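Local coordinates for protein lysozyme (Asticcacaulis excentricus, PDB 6H9D) that is the phage-lysozyme-like muramidase domain of SpmX, which probably cleaves peptidoglycan weakly and is linked to cell morphogenesis and stalk synthesis, at residues Phe81-Ser86 against Lys143-Thr148. Residues are numbered along the deposited sequence; the frame is centred on the assembly and turned at random.
Sequences FDALVS and KSLFLT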
loop_
_atom_site.group_PDB
_atom_site.type_symbol
_atom_site.label_atom_id
_atom_site.label_comp_id
_atom_site.label_asym_id
_atom_site.label_seq_id
_atom_site.Cartn_x
_atom_site.Cartn_y
_atom_site.Cartn_z
ATOM N N PHE A 81 -8.374 7.223 4.397
ATOM C CA PHE A 81 -7.274 6.639 5.157
ATOM C C PHE A 81 -6.884 5.287 4.553
ATOM O O PHE A 81 -5.730 5.057 4.306
ATOM C CB PHE A 81 -7.657 6.482 6.627
ATOM C CG PHE A 81 -6.507 5.976 7.455
ATOM C CD1 PHE A 81 -5.424 6.803 7.709
ATOM C CD2 PHE A 81 -6.436 4.643 7.828
ATOM C CE1 PHE A 81 -4.333 6.339 8.431
ATOM C CE2 PHE A 81 -5.348 4.180 8.552
ATOM C CZ PHE A 81 -4.291 5.024 8.826
ATOM N N ASP A 82 -7.880 4.422 4.321
ATOM C CA ASP A 82 -7.682 3.087 3.774
ATOM C C ASP A 82 -6.947 3.183 2.420
ATOM O O ASP A 82 -6.000 2.463 2.175
ATOM C CB ASP A 82 -9.020 2.376 3.577
ATOM C CG ASP A 82 -9.648 1.793 4.832
ATOM O OD1 ASP A 82 -8.967 1.738 5.893
ATOM O OD2 ASP A 82 -10.804 1.375 4.728
ATOM N N ALA A 83 -7.433 4.053 1.532
ATOM C CA ALA A 83 -6.808 4.246 0.194
ATOM C C ALA A 83 -5.375 4.782 0.330
ATOM O O ALA A 83 -4.496 4.365 -0.432
ATOM C CB ALA A 83 -7.636 5.169 -0.664
ATOM N N LEU A 84 -5.156 5.737 1.245
ATOM C CA LEU A 84 -3.798 6.287 1.439
ATOM C C LEU A 84 -2.843 5.216 1.994
ATOM O O LEU A 84 -1.691 5.195 1.611
ATOM C CB LEU A 84 -3.838 7.520 2.343
ATOM C CG LEU A 84 -4.413 8.779 1.693
ATOM C CD1 LEU A 84 -4.449 9.919 2.687
ATOM C CD2 LEU A 84 -3.643 9.194 0.449
ATOM N N VAL A 85 -3.324 4.338 2.876
ATOM C CA VAL A 85 -2.490 3.254 3.398
ATOM C C VAL A 85 -2.087 2.302 2.265
ATOM O O VAL A 85 -0.934 1.902 2.164
ATOM C CB VAL A 85 -3.202 2.498 4.529
ATOM C CG1 VAL A 85 -2.461 1.220 4.878
ATOM C CG2 VAL A 85 -3.349 3.363 5.768
ATOM N N SER A 86 -3.037 1.986 1.377
ATOM C CA SER A 86 -2.791 1.124 0.249
ATOM C C SER A 86 -1.725 1.760 -0.641
ATOM O O SER A 86 -0.751 1.108 -1.059
ATOM C CB SER A 86 -4.063 0.841 -0.535
ATOM O OG SER A 86 -3.788 0.009 -1.669
ATOM N N LYS A 143 -8.084 5.254 -6.048
ATOM C CA LYS A 143 -8.730 6.531 -6.255
ATOM C C LYS A 143 -10.242 6.396 -6.020
ATOM O O LYS A 143 -10.842 7.274 -5.389
ATOM C CB LYS A 143 -8.446 7.055 -7.665
ATOM C CG LYS A 143 -7.013 7.507 -7.896
ATOM C CD LYS A 143 -6.655 7.696 -9.357
ATOM C CE LYS A 143 -7.398 8.845 -9.994
ATOM N NZ LYS A 143 -7.029 8.961 -11.421
ATOM N N SER A 144 -10.835 5.305 -6.510
ATOM C CA SER A 144 -12.277 5.039 -6.302
ATOM C C SER A 144 -12.606 5.046 -4.813
ATOM O O SER A 144 -13.491 5.782 -4.387
ATOM C CB SER A 144 -12.738 3.757 -6.928
ATOM O OG SER A 144 -12.823 3.906 -8.334
ATOM N N LEU A 145 -11.856 4.264 -4.035
ATOM C CA LEU A 145 -12.104 4.191 -2.598
ATOM C C LEU A 145 -11.879 5.566 -1.966
ATOM O O LEU A 145 -12.694 6.041 -1.164
ATOM C CB LEU A 145 -11.181 3.141 -1.963
ATOM C CG LEU A 145 -11.322 2.967 -0.446
ATOM C CD1 LEU A 145 -12.752 2.537 -0.088
ATOM C CD2 LEU A 145 -10.333 1.945 0.091
ATOM N N PHE A 146 -10.736 6.178 -2.302
ATOM C CA PHE A 146 -10.314 7.450 -1.733
ATOM C C PHE A 146 -11.441 8.486 -1.839
ATOM O O PHE A 146 -11.627 9.282 -0.917
ATOM C CB PHE A 146 -9.071 7.988 -2.445
ATOM C CG PHE A 146 -8.543 9.284 -1.881
ATOM C CD1 PHE A 146 -7.787 9.303 -0.708
ATOM C CD2 PHE A 146 -8.782 10.485 -2.529
ATOM C CE1 PHE A 146 -7.299 10.493 -0.190
ATOM C CE2 PHE A 146 -8.278 11.673 -2.021
ATOM C CZ PHE A 146 -7.555 11.684 -0.844
ATOM N N LEU A 147 -12.148 8.487 -2.982
ATOM C CA LEU A 147 -13.158 9.482 -3.288
ATOM C C LEU A 147 -14.580 8.991 -2.942
ATOM O O LEU A 147 -15.519 9.623 -3.308
ATOM C CB LEU A 147 -13.059 9.821 -4.783
ATOM C CG LEU A 147 -11.781 10.528 -5.217
ATOM C CD1 LEU A 147 -11.714 10.650 -6.730
ATOM C CD2 LEU A 147 -11.662 11.884 -4.562
ATOM N N THR A 148 -14.732 7.857 -2.250
ATOM C CA THR A 148 -16.054 7.413 -1.763
ATOM C C THR A 148 -16.288 7.978 -0.361
ATOM O O THR A 148 -15.494 7.745 0.555
ATOM C CB THR A 148 -16.156 5.885 -1.746
ATOM O OG1 THR A 148 -15.809 5.385 -3.041
ATOM C CG2 THR A 148 -17.521 5.383 -1.317
#
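Ala83 and Phe146 mark the point where the two backbones come closest, CA of Ala83 standing 5.1 Å from CA of Phe146. Residues 81-86 belong to the middle of helix 78-91, while 143-148 holds the last turn of helix 133-146 and the start of the C-terminal tail. Leu147 is the first residue to leave helical angles, and Thr148 folds back so that its OG1 donates to Ser144 O at 2.7 Å, tilted out of the carbonyl plane.

The small side chain of Ala83 probably lets the helices come this near. Its CB points at the other helix and meets Phe146 CB at 3.6 Å; the same methyl group lies at the edge of the Phe146 ring, close to the ring plane. With CG anti to the backbone N (chi1 -178°), that ring runs on past Ala83 to Leu84. There Leu84 CG is 3.8 Å from Phe146 CE1, and both Leu84 methyl groups also reach CE1, the two side chains crossing at a slant. On the other flank of Ala83, Leu145 sends a single methyl group across: CD2 sits 3.7 Å from Asp82 CB and 3.9 Å from Ala83 N. Leu145 thus touches the aliphatic root of Asp82, whose carboxylate is engaged elsewhere, OD2 by Ser7 and OD1 by Gln78. The side-chain contacts between the segments are all apolar, and the two bury 220 Å² in all.

Hydrogen bonds lie around this apolar patch: Ser86 OG with Glu142 and Arg138 of helix 133-146, and, from the tail, Thr148 O with Asn79. Helix 110-116 packs on Phe146 through Val110 and Ala114, Leu13 of helix 8-16 touches Leu145, and helix 50-71 receives Phe81 and Val85, so the contact packs the last helix against helix 78-91 within the helical lobe of this phage-lysozyme fold.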